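Long-range contact in molinate hydrolase (Gulosibacter molinativorax, PDB 4UB9), which hydrolyses the thiocarbamate herbicide molinate and is a zinc-binding member of the amidohydrolase family: residues T139-W145 with A166-G172. Residues are numbered along the deposited sequence; the frame is centred on the assembly and turned at random.
Sequences TTVFDTW and ARIFFAG
Arg167 reaches across to Thr140, its NH1 giving a hydrogen bond to OG1 at 2.7 Å. The hydroxyl lies at the edge of the guanidinium, nearly in its plane, though the N-H points somewhat off line (132°). CG of Arg167 sits between its own backbone N and carbonyl carbon (chi1 81°), and a bend at chi3 brings the guanidinium back over the neighbouring strand. Arginine suits this buried place because NH1 and NH2 also form salt bridges with Asp446 and Glu470; a leucine here would probably deprive both carboxylates of this positive partner and the threonine hydroxyl of this donor. Five backbone hydrogen bonds join the strands in parallel register, from Arg167 N to Thr139 O (2.8 Å) through to Ala171 N to Asp143 O (3.0 Å). At the end of its strand, Asp143 OD1 accepts from Trp145 N at 3.0 Å, the Asx turn for which a short carboxylate is well fitted. Water 1 donates to the same OD1 and accepts from Gly172 N, linking strand end to loop, while OD2 accepts from Asn146 ND2 and Leu100 N. The side chain of Thr144 lies about 7 Å from the zinc ion.

Beyond Thr140 and Arg167, their face of the sheet turns aromatic: Phe142 and Phe169 lie side by side, planes at 29° but slid apart, CE1 of Phe142 meeting CD2 of Phe169 at 3.6 Å. Thr140 CG2 abuts the edge of the Phe169 ring. On the other face the branched Val141 and Ile168 fill space alongside each other, CG2 to CG1 3.9 Å, against helix 122-135.

Strand 138-143, helix 148-159 and strand 167-170 make a beta-alpha-beta unit consistent with the family's TIM-barrel fold. Phe170 packs on that helix, and strand 88-95 pairs with the far side of 138-143.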
ATOM      1  N   THR A 139      18.835 -18.295 -33.595  1.00 29.15           N
ATOM      2  CA  THR A 139      19.844 -19.299 -33.279  1.00 33.58           C
ATOM      3  C   THR A 139      20.862 -18.823 -32.222  1.00 35.46           C
ATOM      4  O   THR A 139      21.555 -19.635 -31.603  1.00 39.24           O
ATOM      5  CB  THR A 139      20.604 -19.717 -34.536  1.00 37.15           C
ATOM      6  OG1 THR A 139      20.825 -18.554 -35.350  1.00 38.55           O
ATOM      7  CG2 THR A 139      19.787 -20.756 -35.326  1.00 38.13           C
ATOM      8  N   THR A 140      20.945 -17.509 -32.027  1.00 36.89           N
ATOM      9  CA  THR A 140      21.809 -16.919 -30.980  1.00 37.83           C
ATOM     10  C   THR A 140      21.077 -15.856 -30.180  1.00 37.23           C
ATOM     11  O   THR A 140      20.488 -14.933 -30.751  1.00 36.54           O
ATOM     12  CB  THR A 140      23.088 -16.300 -31.561  1.00 42.24           C
ATOM     13  OG1 THR A 140      23.800 -17.300 -32.302  1.00 38.44           O
ATOM     14  CG2 THR A 140      23.995 -15.769 -30.461  1.00 39.73           C
ATOM     15  N   VAL A 141      21.098 -16.019 -28.848  1.00 33.75           N
ATOM     16  CA  VAL A 141      20.543 -15.018 -27.963  1.00 31.09           C
ATOM     17  C   VAL A 141      21.585 -14.430 -27.024  1.00 30.43           C
ATOM     18  O   VAL A 141      22.447 -15.129 -26.495  1.00 30.28           O
ATOM     19  CB  VAL A 141      19.348 -15.533 -27.110  1.00 31.38           C
ATOM     20  CG1 VAL A 141      18.163 -15.864 -28.000  1.00 33.05           C
ATOM     21  CG2 VAL A 141      19.736 -16.713 -26.262  1.00 29.37           C
ATOM     22  N   PHE A 142      21.445 -13.141 -26.791  1.00 28.59           N
ATOM     23  CA  PHE A 142      22.282 -12.408 -25.840  1.00 28.29           C
ATOM     24  C   PHE A 142      21.434 -12.010 -24.681  1.00 30.10           C
ATOM     25  O   PHE A 142      20.544 -11.140 -24.785  1.00 29.74           O
ATOM     26  CB  PHE A 142      22.892 -11.200 -26.517  1.00 28.41           C
ATOM     27  CG  PHE A 142      23.908 -11.568 -27.526  1.00 28.03           C
ATOM     28  CD1 PHE A 142      25.216 -11.805 -27.165  1.00 29.52           C
ATOM     29  CD2 PHE A 142      23.555 -11.740 -28.849  1.00 30.78           C
ATOM     30  CE1 PHE A 142      26.184 -12.168 -28.114  1.00 28.58           C
ATOM     31  CE2 PHE A 142      24.499 -12.109 -29.789  1.00 29.37           C
ATOM     32  CZ  PHE A 142      25.820 -12.320 -29.416  1.00 27.80           C
ATOM     33  N   ASP A 143      21.690 -12.685 -23.570  1.00 32.98           N
ATOM     34  CA  ASP A 143      20.962 -12.475 -22.322  1.00 33.42           C
ATOM     35  C   ASP A 143      21.679 -11.462 -21.424  1.00 35.59           C
ATOM     36  O   ASP A 143      22.779 -11.666 -20.957  1.00 38.07           O
ATOM     37  CB  ASP A 143      20.754 -13.785 -21.581  1.00 33.87           C
ATOM     38  CG  ASP A 143      19.950 -13.611 -20.285  1.00 36.76           C
ATOM     39  OD1 ASP A 143      20.273 -12.691 -19.470  1.00 38.14           O
ATOM     40  OD2 ASP A 143      19.021 -14.422 -20.046  1.00 37.31           O
ATOM     41  N   THR A 144      20.963 -10.407 -21.151  1.00 33.65           N
ATOM     42  CA  THR A 144      21.503  -9.154 -20.628  1.00 33.37           C
ATOM     43  C   THR A 144      21.236  -8.967 -19.116  1.00 33.15           C
ATOM     44  O   THR A 144      21.740  -8.056 -18.467  1.00 35.25           O
ATOM     45  CB  THR A 144      20.843  -8.087 -21.511  1.00 35.72           C
ATOM     46  OG1 THR A 144      21.744  -7.719 -22.568  1.00 39.30           O
ATOM     47  CG2 THR A 144      20.390  -6.972 -20.812  1.00 33.11           C
ATOM     48  N   TRP A 145      20.431  -9.863 -18.573  1.00 30.59           N
ATOM     49  CA  TRP A 145      20.105  -9.890 -17.158  1.00 34.56           C
ATOM     50  C   TRP A 145      19.437 -11.206 -16.787  1.00 36.31           C
ATOM     51  O   TRP A 145      18.373 -11.566 -17.293  1.00 35.86           O
ATOM     52  CB  TRP A 145      19.174  -8.755 -16.713  1.00 35.01           C
ATOM     53  CG  TRP A 145      18.886  -8.796 -15.194  1.00 35.90           C
ATOM     54  CD1 TRP A 145      19.703  -8.358 -14.202  1.00 38.09           C
ATOM     55  CD2 TRP A 145      17.744  -9.328 -14.552  1.00 36.40           C
ATOM     56  NE1 TRP A 145      19.137  -8.570 -12.983  1.00 35.47           N
ATOM     57  CE2 TRP A 145      17.918  -9.147 -13.170  1.00 38.13           C
ATOM     58  CE3 TRP A 145      16.576  -9.915 -15.010  1.00 39.69           C
ATOM     59  CZ2 TRP A 145      16.971  -9.541 -12.240  1.00 39.43           C
ATOM     60  CZ3 TRP A 145      15.640 -10.311 -14.099  1.00 42.37           C
ATOM     61  CH2 TRP A 145      15.845 -10.131 -12.722  1.00 43.20           C
ATOM     62  N   ALA A 166      18.577 -22.178 -28.746  1.00 29.14           N
ATOM     63  CA  ALA A 166      19.458 -21.130 -29.229  1.00 33.22           C
ATOM     64  C   ALA A 166      20.715 -21.087 -28.387  1.00 36.42           C
ATOM     65  O   ALA A 166      20.666 -21.377 -27.186  1.00 35.32           O
ATOM     66  CB  ALA A 166      18.768 -19.770 -29.182  1.00 34.71           C
ATOM     67  N   ARG A 167      21.857 -20.764 -29.005  1.00 37.20           N
ATOM     68  CA  ARG A 167      23.047 -20.629 -28.191  1.00 37.88           C
ATOM     69  C   ARG A 167      22.954 -19.307 -27.422  1.00 34.00           C
ATOM     70  O   ARG A 167      22.355 -18.308 -27.869  1.00 34.02           O
ATOM     71  CB  ARG A 167      24.352 -20.776 -28.947  1.00 37.58           C
ATOM     72  CG  ARG A 167      24.836 -19.572 -29.682  1.00 39.88           C
ATOM     73  CD  ARG A 167      26.213 -19.831 -30.297  1.00 36.66           C
ATOM     74  NE  ARG A 167      26.152 -20.883 -31.293  1.00 38.75           N
ATOM     75  CZ  ARG A 167      25.525 -20.819 -32.470  1.00 39.89           C
ATOM     76  NH1 ARG A 167      24.908 -19.716 -32.882  1.00 43.58           N
ATOM     77  NH2 ARG A 167      25.533 -21.883 -33.273  1.00 45.39           N
ATOM     78  N   ILE A 168      23.519 -19.361 -26.243  1.00 34.88           N
ATOM     79  CA  ILE A 168      23.440 -18.301 -25.274  1.00 34.24           C
ATOM     80  C   ILE A 168      24.780 -17.683 -24.983  1.00 33.13           C
ATOM     81  O   ILE A 168      25.768 -18.364 -24.761  1.00 37.09           O
ATOM     82  CB  ILE A 168      22.929 -18.829 -23.945  1.00 36.57           C
ATOM     83  CG1 ILE A 168      21.558 -19.445 -24.111  1.00 39.39           C
ATOM     84  CG2 ILE A 168      22.831 -17.690 -22.921  1.00 38.70           C
ATOM     85  CD1 ILE A 168      21.084 -20.166 -22.868  1.00 41.94           C
ATOM     86  N   PHE A 169      24.772 -16.368 -24.945  1.00 36.42           N
ATOM     87  CA  PHE A 169      25.829 -15.586 -24.310  1.00 35.37           C
ATOM     88  C   PHE A 169      25.204 -14.644 -23.295  1.00 33.69           C
ATOM     89  O   PHE A 169      24.157 -14.076 -23.545  1.00 30.07           O
ATOM     90  CB  PHE A 169      26.622 -14.803 -25.348  1.00 34.93           C
ATOM     91  CG  PHE A 169      27.258 -15.680 -26.359  1.00 32.48           C
ATOM     92  CD1 PHE A 169      28.325 -16.506 -26.023  1.00 32.51           C
ATOM     93  CD2 PHE A 169      26.758 -15.707 -27.677  1.00 34.79           C
ATOM     94  CE1 PHE A 169      28.914 -17.364 -26.968  1.00 29.69           C
ATOM     95  CE2 PHE A 169      27.323 -16.560 -28.611  1.00 33.16           C
ATOM     96  CZ  PHE A 169      28.410 -17.384 -28.265  1.00 31.20           C
ATOM     97  N   PHE A 170      25.877 -14.462 -22.158  1.00 35.26           N
ATOM     98  CA  PHE A 170      25.271 -13.704 -21.079  1.00 31.91           C
ATOM     99  C   PHE A 170      26.161 -12.687 -20.349  1.00 34.12           C
ATOM    100  O   PHE A 170      27.374 -12.780 -20.352  1.00 28.92           O
ATOM    101  CB  PHE A 170      24.631 -14.661 -20.109  1.00 34.10           C
ATOM    102  CG  PHE A 170      25.589 -15.566 -19.443  1.00 30.73           C
ATOM    103  CD1 PHE A 170      26.415 -15.093 -18.438  1.00 29.79           C
ATOM    104  CD2 PHE A 170      25.638 -16.895 -19.768  1.00 27.71           C
ATOM    105  CE1 PHE A 170      27.300 -15.955 -17.799  1.00 30.96           C
ATOM    106  CE2 PHE A 170      26.509 -17.762 -19.137  1.00 28.32           C
ATOM    107  CZ  PHE A 170      27.341 -17.306 -18.145  1.00 28.80           C
ATOM    108  N   ALA A 171      25.500 -11.708 -19.751  1.00 32.32           N
ATOM    109  CA  ALA A 171      26.125 -10.735 -18.844  1.00 33.75           C
ATOM    110  C   ALA A 171      26.145 -11.183 -17.411  1.00 33.05           C
ATOM    111  O   ALA A 171      26.915 -10.669 -16.604  1.00 37.71           O
ATOM    112  CB  ALA A 171      25.372  -9.416 -18.880  1.00 33.63           C
ATOM    113  N   GLY A 172      25.211 -12.048 -17.072  1.00 33.16           N
ATOM    114  CA  GLY A 172      24.864 -12.335 -15.666  1.00 34.09           C
ATOM    115  C   GLY A 172      23.950 -11.232 -15.170  1.00 35.64           C
ATOM    116  O   GLY A 172      22.896 -10.958 -15.751  1.00 35.53           O
TER
HETATM  117  O   HOH W   1      22.616 -12.675 -18.186  1.00 28.97           O